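Local coordinates for ribosomal RNA processing protein 6 (Trypanosoma brucei brucei, PDB 4NLC), which probably trims and degrades RNA from its 3' end, this chain being the catalytic core of an exosome-associated exoribonuclease of the RRP6 family, at residues 268-272 / 273-277; 348-351 / 352-355. The protein carries 1 engineered substitution. One frame throughout, in Å; residues are numbered along the deposited sequence.

Both contacts are local, each made within one continuous run of chain, and both rest on the long helix 289-309. Contact 1 comes first: there a loop following helix 249-261 turns into the short helix 275-280, whose Tyr276 lies against Arg296 and Phe299. Contact 2 follows at the junction of helices 345-349 and 351-359 within the HRDC domain, with Leu354 set on Ile298 and Trp301. Their centres are about 22 Å apart and their nearest atoms about 13 Å, so they do not touch. Helix 289-309 is thus a common support for a helix start that precedes it in sequence and a break between helices that follow it.

Contact 1 of 2, residues 268-272 / 273-277; sequences PHLDP and DVTYK
The carbonyl oxygen of Asp271 is gripped by two backbone donors of the following turn. Val274 N reaches Asp271 O over 3.2 Å from above the carbonyl plane, 68° out of it, and Thr275 N reaches the same Asp271 O over 3.1 Å, much closer to that plane. The shortest bond runs the other way: Asp271 N gives its hydrogen to Thr275 OG1 at 2.8 Å, nearly straight at 161°. Thr275 can receive it because OG1 stands opposite its own carbonyl carbon (chi1 -48°), turned back over the incoming chain; a threonine suits this place by offering an oxygen on one branch and carbon beside it. The carbon side is used too, since Leu270 CD2 lies across Thr275 CB at 3.7 Å while Leu270 also touches Asp303 and Arg307 of helix 289-309.

The carboxylate of Asp271 leans over Val274, CG to CG2 at 3.7 Å, and its OD1 takes a weak bond from Asp273 N at 3.5 Å. Between the two aspartates sits Pro272, whose ring fixes phi near the value the turn needs, and whose carbonyl is bound by Asn300. Asp271 OD1 and Asp273 OD2 come within 4.1 Å, a likely mild repulsion that the salt bridge from Asp273 to Arg296 would offset. Together, residues 271-274 form a type I beta turn with proline second, overlaid by a weak Asx-Pro turn, which bends the loop directly into the first turn of helix 275-280.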
loop_
_atom_site.group_PDB
_atom_site.type_symbol
_atom_site.label_atom_id
_atom_site.label_comp_id
_atom_site.label_asym_id
_atom_site.label_seq_id
_atom_site.Cartn_x
_atom_site.Cartn_y
_atom_site.Cartn_z
ATOM N N PRO A 268 -11.230 -0.937 4.311
ATOM C CA PRO A 268 -12.190 -1.059 3.200
ATOM C C PRO A 268 -13.627 -0.995 3.733
ATOM O O PRO A 268 -13.980 -1.619 4.735
ATOM C CB PRO A 268 -11.839 -2.410 2.580
ATOM C CG PRO A 268 -10.394 -2.593 2.895
ATOM C CD PRO A 268 -10.269 -2.056 4.292
ATOM N N HIS A 269 -14.404 -0.140 3.093
ATOM C CA HIS A 269 -15.764 0.301 3.405
ATOM C C HIS A 269 -16.860 -0.470 2.641
ATOM O O HIS A 269 -17.042 -0.248 1.437
ATOM C CB HIS A 269 -15.814 1.801 3.056
ATOM C CG HIS A 269 -14.560 2.244 2.346
ATOM N ND1 HIS A 269 -14.254 1.791 1.062
ATOM C CD2 HIS A 269 -13.522 2.989 2.803
ATOM C CE1 HIS A 269 -13.067 2.303 0.773
ATOM N NE2 HIS A 269 -12.585 3.034 1.786
ATOM N N LEU A 270 -17.579 -1.379 3.330
ATOM C CA LEU A 270 -18.677 -2.120 2.688
ATOM C C LEU A 270 -20.001 -1.440 2.972
ATOM O O LEU A 270 -20.445 -1.392 4.123
ATOM C CB LEU A 270 -18.741 -3.612 3.096
ATOM C CG LEU A 270 -19.750 -4.570 2.366
ATOM C CD1 LEU A 270 -21.131 -4.566 2.989
ATOM C CD2 LEU A 270 -19.746 -4.432 0.830
ATOM N N ASP A 271 -20.630 -0.929 1.914
ATOM C CA ASP A 271 -21.932 -0.288 1.998
ATOM C C ASP A 271 -22.929 -1.339 1.494
ATOM O O ASP A 271 -22.931 -1.659 0.298
ATOM C CB ASP A 271 -21.980 1.005 1.158
ATOM C CG ASP A 271 -23.067 1.979 1.581
ATOM O OD1 ASP A 271 -24.188 1.522 1.899
ATOM O OD2 ASP A 271 -22.792 3.203 1.602
ATOM N N PRO A 272 -23.727 -1.954 2.398
ATOM C CA PRO A 272 -24.646 -3.024 1.957
ATOM C C PRO A 272 -25.750 -2.583 0.990
ATOM O O PRO A 272 -26.386 -3.439 0.367
ATOM C CB PRO A 272 -25.208 -3.585 3.268
ATOM C CG PRO A 272 -24.291 -3.051 4.357
ATOM C CD PRO A 272 -23.814 -1.736 3.858
ATOM N N ASP A 273 -25.961 -1.253 0.858
ATOM C CA ASP A 273 -26.962 -0.669 -0.039
ATOM C C ASP A 273 -26.340 -0.130 -1.341
ATOM O O ASP A 273 -27.089 0.142 -2.278
ATOM C CB ASP A 273 -27.717 0.505 0.656
ATOM C CG ASP A 273 -28.133 0.333 2.113
ATOM O OD1 ASP A 273 -28.476 -0.799 2.508
ATOM O OD2 ASP A 273 -28.182 1.348 2.835
ATOM N N VAL A 274 -24.989 0.072 -1.387
ATOM C CA VAL A 274 -24.301 0.746 -2.505
ATOM C C VAL A 274 -23.160 -0.054 -3.192
ATOM O O VAL A 274 -23.183 -0.151 -4.418
ATOM C CB VAL A 274 -23.776 2.153 -2.034
ATOM C CG1 VAL A 274 -23.061 2.912 -3.155
ATOM C CG2 VAL A 274 -24.899 3.014 -1.443
ATOM N N THR A 275 -22.125 -0.519 -2.435
ATOM C CA THR A 275 -20.886 -1.157 -2.947
ATOM C C THR A 275 -21.113 -2.124 -4.120
ATOM O O THR A 275 -20.388 -2.022 -5.116
ATOM C CB THR A 275 -20.047 -1.816 -1.832
ATOM O OG1 THR A 275 -19.910 -0.913 -0.743
ATOM C CG2 THR A 275 -18.642 -2.198 -2.297
ATOM N N TYR A 276 -22.117 -3.033 -4.014
ATOM C CA TYR A 276 -22.448 -3.983 -5.079
ATOM C C TYR A 276 -22.700 -3.284 -6.453
ATOM O O TYR A 276 -22.226 -3.782 -7.473
ATOM C CB TYR A 276 -23.614 -4.904 -4.657
ATOM C CG TYR A 276 -24.994 -4.300 -4.787
ATOM C CD1 TYR A 276 -25.522 -3.496 -3.781
ATOM C CD2 TYR A 276 -25.779 -4.544 -5.908
ATOM C CE1 TYR A 276 -26.790 -2.934 -3.897
ATOM C CE2 TYR A 276 -27.055 -3.996 -6.031
ATOM C CZ TYR A 276 -27.559 -3.198 -5.019
ATOM O OH TYR A 276 -28.817 -2.659 -5.136
ATOM N N LYS A 277 -23.395 -2.119 -6.457
ATOM C CA LYS A 277 -23.688 -1.344 -7.672
ATOM C C LYS A 277 -22.407 -0.747 -8.267
ATOM O O LYS A 277 -22.279 -0.668 -9.492
ATOM C CB LYS A 277 -24.690 -0.211 -7.397
ATOM C CG LYS A 277 -26.146 -0.653 -7.213
ATOM C CD LYS A 277 -27.047 0.530 -6.849
ATOM C CE LYS A 277 -26.879 0.988 -5.418
ATOM N NZ LYS A 277 -26.560 2.434 -5.325
#

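Contact 2 of 2, residues 348-351 / 352-355; sequences RTNV and MKLL
Leu354 and Lys353 come up to the same backbone oxygen, that of Asn350, with different parts of their side chains. Lys353 meets it near its root, CB to Asn350 O at 3.4 Å, while Leu354 sends its branch point past it, CG to Asn350 O at 3.8 Å. Leu354 CG stands opposite its carbonyl carbon (chi1 -65°), and the buried isobutyl group reaches Ile298 and Trp301 of helix 289-309 and Val336 of helix 333-339, a place for a purely apolar chain. Lys353, bent midway along its chain, shares Trp301 with Leu354, and Asn350 touches it too.

The CB of Val351 points away from the next residues overall, and its side chain touches Ala333 and Leu337 of helix 333-339. Its CG1 lies between its own backbone N and carbonyl carbon (chi1 65°), which still lays that methyl beside the next peptide, 3.3 Å from Met352 N. Met352 is exposed, and its CG is a loose 4.3 Å from Val351 CG1.

Beneath these groups Leu354 N bonds to Asn350 O at 3.2 Å, in the carbonyl plane; Lys353 N adds a weak bond to the same oxygen, and Leu355 N bonds to Val351 O at 3.0 Å. Before them the helix is broken, because Asn350 leaves helical geometry. A water spans the break, donating to Thr349 O at 2.7 Å and accepting from Met352 N. The chemistry is therefore divided: backbone hydrogen bonds and one water hold the junction's shape, while valine and leucine give it an apolar side toward helices 289-309 and 333-339, its neighbours in the HRDC region.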
loop_
_atom_site.group_PDB
_atom_site.type_symbol
_atom_site.label_atom_id
_atom_site.label_comp_id
_atom_site.label_asym_id
_atom_site.label_seq_id
_atom_site.Cartn_x
_atom_site.Cartn_y
_atom_site.Cartn_z
ATOM N N ARG A 348 -16.687 -23.349 -1.542
ATOM C CA ARG A 348 -16.953 -24.788 -1.389
ATOM C C ARG A 348 -17.498 -25.128 -0.001
ATOM O O ARG A 348 -18.466 -25.877 0.096
ATOM C CB ARG A 348 -15.708 -25.631 -1.717
ATOM C CG ARG A 348 -16.014 -27.127 -1.894
ATOM C CD ARG A 348 -14.902 -27.892 -2.599
ATOM N NE ARG A 348 -14.910 -27.676 -4.052
ATOM C CZ ARG A 348 -15.637 -28.376 -4.923
ATOM N NH1 ARG A 348 -16.444 -29.343 -4.501
ATOM N NH2 ARG A 348 -15.570 -28.106 -6.219
ATOM N N THR A 349 -16.913 -24.536 1.060
ATOM C CA THR A 349 -17.346 -24.801 2.433
ATOM C C THR A 349 -18.721 -24.165 2.709
ATOM O O THR A 349 -19.519 -24.771 3.421
ATOM C CB THR A 349 -16.249 -24.454 3.487
ATOM O OG1 THR A 349 -16.790 -24.559 4.796
ATOM C CG2 THR A 349 -15.695 -23.074 3.346
ATOM N N ASN A 350 -19.027 -23.017 2.089
ATOM C CA ASN A 350 -20.309 -22.324 2.279
ATOM C C ASN A 350 -21.271 -22.383 1.086
ATOM O O ASN A 350 -22.156 -21.538 0.982
ATOM C CB ASN A 350 -20.067 -20.874 2.704
ATOM C CG ASN A 350 -19.280 -20.760 3.979
ATOM O OD1 ASN A 350 -18.064 -20.571 3.967
ATOM N ND2 ASN A 350 -19.945 -20.951 5.102
ATOM N N VAL A 351 -21.169 -23.430 0.244
ATOM C CA VAL A 351 -22.030 -23.653 -0.940
ATOM C C VAL A 351 -23.544 -23.697 -0.597
ATOM O O VAL A 351 -24.363 -23.260 -1.419
ATOM C CB VAL A 351 -21.569 -24.909 -1.740
ATOM C CG1 VAL A 351 -21.740 -26.212 -0.942
ATOM C CG2 VAL A 351 -22.238 -24.994 -3.104
ATOM N N MET A 352 -23.903 -24.213 0.610
ATOM C CA MET A 352 -25.295 -24.337 1.062
ATOM C C MET A 352 -25.898 -22.982 1.428
ATOM O O MET A 352 -27.102 -22.768 1.229
ATOM C CB MET A 352 -25.438 -25.377 2.189
ATOM C CG MET A 352 -25.101 -26.818 1.747
ATOM S SD MET A 352 -25.818 -27.367 0.153
ATOM C CE MET A 352 -27.532 -27.604 0.630
ATOM N N LYS A 353 -25.052 -22.053 1.907
ATOM C CA LYS A 353 -25.432 -20.673 2.234
ATOM C C LYS A 353 -25.710 -19.894 0.926
ATOM O O LYS A 353 -26.693 -19.154 0.856
ATOM C CB LYS A 353 -24.319 -19.986 3.067
ATOM C CG LYS A 353 -24.680 -18.592 3.578
ATOM C CD LYS A 353 -24.470 -18.445 5.088
ATOM C CE LYS A 353 -23.043 -18.121 5.487
ATOM N NZ LYS A 353 -22.909 -17.950 6.958
ATOM N N LEU A 354 -24.838 -20.059 -0.105
ATOM C CA LEU A 354 -25.013 -19.404 -1.413
ATOM C C LEU A 354 -26.290 -19.920 -2.062
ATOM O O LEU A 354 -27.067 -19.140 -2.617
ATOM C CB LEU A 354 -23.817 -19.666 -2.340
ATOM C CG LEU A 354 -22.479 -19.090 -1.934
ATOM C CD1 LEU A 354 -21.372 -19.662 -2.795
ATOM C CD2 LEU A 354 -22.474 -17.599 -2.076
ATOM N N LEU A 355 -26.522 -21.228 -1.943
ATOM C CA LEU A 355 -27.715 -21.918 -2.426
ATOM C C LEU A 355 -28.974 -21.427 -1.682
ATOM O O LEU A 355 -30.024 -21.287 -2.303
ATOM C CB LEU A 355 -27.519 -23.435 -2.260
ATOM C CG LEU A 355 -28.609 -24.365 -2.773
ATOM C CD1 LEU A 355 -28.960 -24.063 -4.213
ATOM C CD2 LEU A 355 -28.202 -25.816 -2.609
HETATM O O HOH W 1 -22.061 -25.448 2.930
#